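Local coordinates for ultraspiracle (Drosophila melanogaster, PDB 1HG4), which is a nuclear hormone receptor and transcription factor whose ligand-binding domain, here occupied by a phospholipid, adopts an inactive conformation, at residues L33-Y38 with D44-V49; P71-V76 with I184-P189. One frame throughout, in Å; residues are numbered along the deposited sequence.

Overall arrangement
The two interactions mark opposite ends of helix 46-68 in the largely helical ligand-binding domain. Interaction 1 lies where this helix begins, against the loop that leads into it from helix 11-24, and its residues Y45 and V49 belong to the phospholipid pocket. Interaction 2 uses the loop that follows the same helix, 71-76, and ties it to the end of helix 175-186. The centres of interactions 1 and 2 are 34 Å apart, on opposite sides of the chain's centre. The nearest atoms of interactions 1 and 2 are about 17 Å apart. Interaction 1 is a surface contact beside the ligand, while interaction 2 is a buried junction between parts of the fold distant in sequence.

Interaction 1: L33-Y38 with D44-V49; sequences LRVGPY and DYKGAV. With LPP (2-(hexadecanoyloxy)-1-[(phosphonooxy)methyl]ethyl hexadecanoate), chain G.
V35 and K46 meet at the start of helix 46-68 in the nuclear receptor ligand-binding domain, where the incoming loop lies alongside the first turn. Their contact is apolar and the two side chains cross at about a right angle. CG2 of V35 sits against the middle of the lysine chain, 3.9 Å from K46 CD, with K46 CG and CE only slightly farther. Because the lysine is extended beyond CG, its aliphatic part runs past the valine and carries NZ toward the loop backbone. There K46 NZ stops 4.3 Å from G36 O, too far for a hydrogen bond.

Backbone bonding begins the helix: Y45 occupies the N-cap position, and its O accepts V49 N at 3.2 Å.

The remaining contacts are with the phospholipid. Carbon C8 of its glycerol backbone stands 3.5 Å above the Y45 ring plane, over the centre of one face, and ester carbon C29 comes to 3.3 Å from Y45 CD1. The phenol oxygen also makes a weak hydrogen bond to K150, which itself binds the lipid. Replacing Y45 by alanine would remove the ring, which is likely to leave the glycerol C8 without its aromatic face and K150 without this weak partner. One turn on, CG2 of V49 touches an acyl chain, 3.9 Å from LPP C14.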
loop_
_atom_site.group_PDB
_atom_site.type_symbol
_atom_site.label_atom_id
_atom_site.label_comp_id
_atom_site.label_asym_id
_atom_site.label_seq_id
_atom_site.Cartn_x
_atom_site.Cartn_y
_atom_site.Cartn_z
ATOM N N LEU A 33 31.878 6.617 14.353
ATOM C CA LEU A 33 32.775 7.739 14.156
ATOM C C LEU A 33 33.981 7.577 15.059
ATOM O O LEU A 33 33.892 6.996 16.140
ATOM C CB LEU A 33 32.077 9.061 14.484
ATOM C CG LEU A 33 31.082 9.648 13.479
ATOM C CD1 LEU A 33 30.025 8.647 13.154
ATOM C CD2 LEU A 33 30.457 10.894 14.059
ATOM N N ARG A 34 35.111 8.092 14.596
ATOM C CA ARG A 34 36.357 8.052 15.339
ATOM C C ARG A 34 37.461 8.600 14.452
ATOM O O ARG A 34 37.407 8.492 13.221
ATOM C CB ARG A 34 36.700 6.626 15.780
ATOM C CG ARG A 34 36.711 5.633 14.661
ATOM C CD ARG A 34 37.662 4.503 14.966
ATOM N NE ARG A 34 37.662 3.530 13.875
ATOM C CZ ARG A 34 36.856 2.474 13.811
ATOM N NH1 ARG A 34 35.981 2.241 14.788
ATOM N NH2 ARG A 34 36.928 1.658 12.763
ATOM N N VAL A 35 38.460 9.201 15.081
ATOM C CA VAL A 35 39.562 9.785 14.337
ATOM C C VAL A 35 40.715 8.797 14.284
ATOM O O VAL A 35 41.179 8.323 15.313
ATOM C CB VAL A 35 39.984 11.160 14.966
ATOM C CG1 VAL A 35 39.842 11.118 16.469
ATOM C CG2 VAL A 35 41.406 11.512 14.589
ATOM N N GLY A 36 41.134 8.462 13.064
ATOM C CA GLY A 36 42.232 7.530 12.872
ATOM C C GLY A 36 43.414 8.225 12.217
ATOM O O GLY A 36 43.327 9.417 11.912
ATOM N N PRO A 37 44.533 7.518 11.978
ATOM C CA PRO A 37 45.713 8.129 11.349
ATOM C C PRO A 37 45.510 8.658 9.925
ATOM O O PRO A 37 46.431 9.225 9.336
ATOM C CB PRO A 37 46.756 7.015 11.419
ATOM C CG PRO A 37 45.918 5.764 11.353
ATOM C CD PRO A 37 44.785 6.101 12.295
ATOM N N TYR A 38 44.309 8.486 9.379
ATOM C CA TYR A 38 44.015 8.955 8.022
ATOM C C TYR A 38 42.974 10.085 7.985
ATOM O O TYR A 38 42.525 10.512 6.913
ATOM C CB TYR A 38 43.557 7.771 7.163
ATOM C CG TYR A 38 44.632 6.710 7.004
ATOM C CD1 TYR A 38 45.279 6.177 8.124
ATOM C CD2 TYR A 38 45.022 6.258 5.740
ATOM C CE1 TYR A 38 46.285 5.233 7.997
ATOM C CE2 TYR A 38 46.029 5.305 5.600
ATOM C CZ TYR A 38 46.655 4.798 6.739
ATOM O OH TYR A 38 47.650 3.851 6.626
ATOM N N ASP A 44 46.416 18.780 16.988
ATOM C CA ASP A 44 45.986 19.533 18.162
ATOM C C ASP A 44 44.471 19.506 18.376
ATOM O O ASP A 44 43.984 19.813 19.466
ATOM C CB ASP A 44 46.437 20.993 18.065
ATOM C CG ASP A 44 47.948 21.150 18.108
ATOM O OD1 ASP A 44 48.678 20.153 18.357
ATOM O OD2 ASP A 44 48.399 22.295 17.892
ATOM N N TYR A 45 43.719 19.157 17.341
ATOM C CA TYR A 45 42.282 19.117 17.495
ATOM C C TYR A 45 41.681 17.713 17.477
ATOM O O TYR A 45 40.485 17.552 17.280
ATOM C CB TYR A 45 41.625 20.002 16.438
ATOM C CG TYR A 45 41.950 21.477 16.588
ATOM C CD1 TYR A 45 41.144 22.314 17.378
ATOM C CD2 TYR A 45 43.058 22.043 15.939
ATOM C CE1 TYR A 45 41.426 23.687 17.518
ATOM C CE2 TYR A 45 43.356 23.412 16.066
ATOM C CZ TYR A 45 42.536 24.232 16.855
ATOM O OH TYR A 45 42.813 25.588 16.960
ATOM N N LYS A 46 42.509 16.701 17.704
ATOM C CA LYS A 46 42.024 15.329 17.725
ATOM C C LYS A 46 41.178 15.049 18.966
ATOM O O LYS A 46 40.118 14.437 18.868
ATOM C CB LYS A 46 43.194 14.343 17.638
ATOM C CG LYS A 46 43.805 14.271 16.242
ATOM C CD LYS A 46 44.712 13.060 16.066
ATOM C CE LYS A 46 45.188 12.948 14.618
ATOM N NZ LYS A 46 46.034 11.736 14.371
ATOM N N GLY A 47 41.644 15.504 20.125
ATOM C CA GLY A 47 40.896 15.297 21.350
ATOM C C GLY A 47 39.477 15.820 21.199
ATOM O O GLY A 47 38.505 15.108 21.461
ATOM N N ALA A 48 39.362 17.064 20.748
ATOM C CA ALA A 48 38.072 17.718 20.560
ATOM C C ALA A 48 37.156 16.964 19.603
ATOM O O ALA A 48 35.991 16.719 19.910
ATOM C CB ALA A 48 38.280 19.135 20.063
ATOM N N VAL A 49 37.685 16.606 18.436
ATOM C CA VAL A 49 36.902 15.877 17.454
ATOM C C VAL A 49 36.487 14.500 17.958
ATOM O O VAL A 49 35.370 14.051 17.699
ATOM C CB VAL A 49 37.673 15.716 16.128
ATOM C CG1 VAL A 49 36.899 14.806 15.183
ATOM C CG2 VAL A 49 37.889 17.085 15.480
HETATM P P1 LPP G . 43.308 24.574 10.749
HETATM O O2 LPP G . 42.727 26.062 11.039
HETATM O O3 LPP G . 44.889 24.670 11.101
HETATM O O4 LPP G . 42.998 24.053 9.132
HETATM O O5 LPP G . 42.666 23.573 11.876
HETATM C C6 LPP G . 41.408 23.933 12.402
HETATM C C7 LPP G . 40.733 22.717 13.028
HETATM C C8 LPP G . 39.807 23.192 14.152
HETATM O O9 LPP G . 39.952 22.076 12.032
HETATM O O27 LPP G . 38.999 22.136 14.604
HETATM C C11 LPP G . 40.183 20.724 11.933
HETATM O O10 LPP G . 41.196 20.133 12.302
HETATM C C12 LPP G . 38.984 20.051 11.279
HETATM C C13 LPP G . 38.070 19.512 12.373
HETATM C C14 LPP G . 37.266 18.335 11.854
HETATM C C15 LPP G . 35.812 18.745 11.761
HETATM C C16 LPP G . 34.927 17.581 12.163
HETATM C C17 LPP G . 33.518 18.102 12.392
HETATM C C18 LPP G . 32.520 17.102 11.842
HETATM C C19 LPP G . 31.767 17.740 10.684
HETATM C C20 LPP G . 30.317 17.964 11.096
HETATM C C21 LPP G . 29.378 17.249 10.124
HETATM C C22 LPP G . 29.231 15.781 10.518
HETATM C C23 LPP G . 27.971 15.578 11.338
HETATM C C24 LPP G . 28.022 14.184 11.950
HETATM C C25 LPP G . 26.748 13.907 12.738
HETATM C C26 LPP G . 25.800 13.041 11.917
HETATM C C29 LPP G . 38.272 22.496 15.686
HETATM O O28 LPP G . 38.107 23.636 16.100
HETATM C C30 LPP G . 37.691 21.230 16.312
HETATM C C31 LPP G . 36.366 21.539 17.014
HETATM C C32 LPP G . 35.206 20.870 16.278
HETATM C C33 LPP G . 34.177 21.929 15.873
HETATM C C34 LPP G . 32.994 21.261 15.188
HETATM C C35 LPP G . 31.884 22.282 14.963
HETATM C C36 LPP G . 30.534 21.581 14.963
HETATM C C37 LPP G . 29.972 21.543 13.547
HETATM C C38 LPP G . 28.449 21.668 13.578
HETATM C C39 LPP G . 27.810 20.341 13.182
HETATM C C40 LPP G . 27.330 19.623 14.436
HETATM C C41 LPP G . 26.296 18.578 14.076
HETATM C C42 LPP G . 26.462 17.404 15.022
HETATM C C43 LPP G . 25.202 16.549 15.008
HETATM C C44 LPP G . 25.280 15.495 16.113
#

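Interaction 2: P71-V76 with I184-P189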
loop_
_atom_site.group_PDB
_atom_site.type_symbol
_atom_site.label_atom_id
_atom_site.label_comp_id
_atom_site.label_asym_id
_atom_site.label_seq_id
_atom_site.Cartn_x
_atom_site.Cartn_y
_atom_site.Cartn_z
ATOM N N PRO A 71 6.630 1.011 17.240
ATOM C CA PRO A 71 5.559 0.121 16.761
ATOM C C PRO A 71 5.866 -0.529 15.415
ATOM O O PRO A 71 6.173 0.170 14.442
ATOM C CB PRO A 71 4.341 1.050 16.684
ATOM C CG PRO A 71 4.594 2.035 17.782
ATOM C CD PRO A 71 6.087 2.330 17.625
ATOM N N HIS A 72 5.802 -1.865 15.390
ATOM C CA HIS A 72 6.034 -2.682 14.185
ATOM C C HIS A 72 7.457 -2.813 13.650
ATOM O O HIS A 72 7.740 -3.757 12.900
ATOM C CB HIS A 72 5.127 -2.205 13.038
ATOM C CG HIS A 72 3.670 -2.409 13.309
ATOM N ND1 HIS A 72 2.986 -3.533 12.900
ATOM C CD2 HIS A 72 2.783 -1.663 14.012
ATOM C CE1 HIS A 72 1.742 -3.472 13.339
ATOM N NE2 HIS A 72 1.593 -2.348 14.018
ATOM N N PHE A 73 8.342 -1.889 14.027
ATOM C CA PHE A 73 9.727 -1.907 13.552
ATOM C C PHE A 73 10.404 -3.272 13.634
ATOM O O PHE A 73 10.919 -3.774 12.635
ATOM C CB PHE A 73 10.576 -0.901 14.323
ATOM C CG PHE A 73 11.950 -0.699 13.738
ATOM C CD1 PHE A 73 12.122 0.037 12.568
ATOM C CD2 PHE A 73 13.069 -1.253 14.346
ATOM C CE1 PHE A 73 13.384 0.217 12.017
ATOM C CE2 PHE A 73 14.338 -1.074 13.794
ATOM C CZ PHE A 73 14.495 -0.343 12.635
ATOM N N ALA A 74 10.409 -3.862 14.826
ATOM C CA ALA A 74 11.045 -5.164 15.037
ATOM C C ALA A 74 10.372 -6.289 14.270
ATOM O O ALA A 74 10.881 -7.417 14.231
ATOM C CB ALA A 74 11.068 -5.504 16.525
ATOM N N GLN A 75 9.228 -5.998 13.658
ATOM C CA GLN A 75 8.537 -7.023 12.904
ATOM C C GLN A 75 8.983 -7.135 11.461
ATOM O O GLN A 75 9.005 -8.228 10.902
ATOM C CB GLN A 75 7.027 -6.814 12.958
ATOM C CG GLN A 75 6.393 -7.543 14.114
ATOM C CD GLN A 75 7.033 -7.179 15.432
ATOM O OE1 GLN A 75 6.918 -6.043 15.904
ATOM N NE2 GLN A 75 7.726 -8.142 16.035
ATOM N N VAL A 76 9.334 -6.025 10.840
ATOM C CA VAL A 76 9.759 -6.116 9.464
ATOM C C VAL A 76 11.019 -6.958 9.448
ATOM O O VAL A 76 11.695 -7.099 10.465
ATOM C CB VAL A 76 10.024 -4.732 8.863
ATOM C CG1 VAL A 76 8.828 -3.845 9.121
ATOM C CG2 VAL A 76 11.287 -4.132 9.433
ATOM N N ILE A 184 7.972 9.931 11.030
ATOM C CA ILE A 184 7.698 9.997 9.590
ATOM C C ILE A 184 9.004 9.681 8.852
ATOM O O ILE A 184 9.002 8.969 7.838
ATOM C CB ILE A 184 7.164 11.415 9.170
ATOM C CG1 ILE A 184 5.747 11.600 9.685
ATOM C CG2 ILE A 184 7.186 11.604 7.650
ATOM C CD1 ILE A 184 5.354 13.026 9.801
ATOM N N ILE A 185 10.113 10.198 9.386
ATOM C CA ILE A 185 11.431 9.990 8.804
ATOM C C ILE A 185 11.834 8.532 8.866
ATOM O O ILE A 185 12.230 7.947 7.853
ATOM C CB ILE A 185 12.500 10.842 9.530
ATOM C CG1 ILE A 185 12.226 12.326 9.285
ATOM C CG2 ILE A 185 13.889 10.481 9.045
ATOM C CD1 ILE A 185 13.087 13.243 10.118
ATOM N N LEU A 186 11.748 7.945 10.053
ATOM C CA LEU A 186 12.102 6.536 10.241
ATOM C C LEU A 186 11.343 5.620 9.284
ATOM O O LEU A 186 11.952 4.834 8.565
ATOM C CB LEU A 186 11.809 6.092 11.683
ATOM C CG LEU A 186 12.164 4.636 12.011
ATOM C CD1 LEU A 186 13.672 4.427 11.878
ATOM C CD2 LEU A 186 11.714 4.299 13.425
ATOM N N TYR A 187 10.018 5.729 9.284
ATOM C CA TYR A 187 9.151 4.898 8.430
ATOM C C TYR A 187 9.188 5.338 6.961
ATOM O O TYR A 187 8.193 5.846 6.426
ATOM C CB TYR A 187 7.699 4.958 8.934
ATOM C CG TYR A 187 7.491 4.404 10.331
ATOM C CD1 TYR A 187 7.980 3.154 10.683
ATOM C CD2 TYR A 187 6.774 5.118 11.287
ATOM C CE1 TYR A 187 7.756 2.624 11.956
ATOM C CE2 TYR A 187 6.548 4.599 12.560
ATOM C CZ TYR A 187 7.043 3.347 12.883
ATOM O OH TYR A 187 6.824 2.799 14.130
ATOM N N ASN A 188 10.324 5.115 6.307
ATOM C CA ASN A 188 10.504 5.528 4.921
ATOM C C ASN A 188 10.451 4.305 3.997
ATOM O O ASN A 188 11.370 3.490 3.967
ATOM C CB ASN A 188 11.839 6.272 4.798
ATOM C CG ASN A 188 12.127 6.755 3.387
ATOM O OD1 ASN A 188 13.176 7.351 3.135
ATOM N ND2 ASN A 188 11.213 6.501 2.464
ATOM N N PRO A 189 9.366 4.176 3.218
ATOM C CA PRO A 189 9.164 3.059 2.296
ATOM C C PRO A 189 9.808 3.163 0.921
ATOM O O PRO A 189 9.801 2.198 0.163
ATOM C CB PRO A 189 7.648 2.999 2.186
ATOM C CG PRO A 189 7.290 4.469 2.145
ATOM C CD PRO A 189 8.175 5.057 3.243
#
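The Y187 ring points its hydroxyl at the backbone of P71, whose O approaches the ring obliquely, while the F73 ring is met, also obliquely, by CD1 of L186. These two aromatic groups, one from each segment, carry most of the contact. Beyond the two segments, F73 packs on Q81, L84 and L85 of helix 78-100, and Y187 touches C203 of helix 197-218 as well as F9 and M70. The junction thus lies in the buried helical body of the nuclear receptor ligand-binding domain, joining the loop after helix 46-68 to the end of helix 175-186.

Y187 is the first residue to leave that helix, and it is the centre of an inverse gamma turn in which N188 N bonds to L186 O at 2.8 Å. Its CG lies anti to the carbonyl carbon and beside the backbone N (chi1 -63°), which directs the ring across to the loop.

One hydrogen bond spans the segments: Y187 OH donates to P71 O at 2.7 Å. The hydroxyl meets a lone pair of the carbonyl oxygen within the carbonyl plane, at 134° to the C=O bond. The bond satisfies the backbone oxygen of P71; just beyond it the loop makes local bonds of its own, among them Q75 N to H72 O at 2.8 Å. The hydroxyl also rests against the proline ring, 3.6 Å from P71 CD, with the two side chains crossing at about a right angle.

Beside this polar link runs an apolar one. The CB of L186 points toward the loop, and with CG anti to the backbone nitrogen (chi1 -179°) its CD1 ends 4.2 Å from F73 CE1.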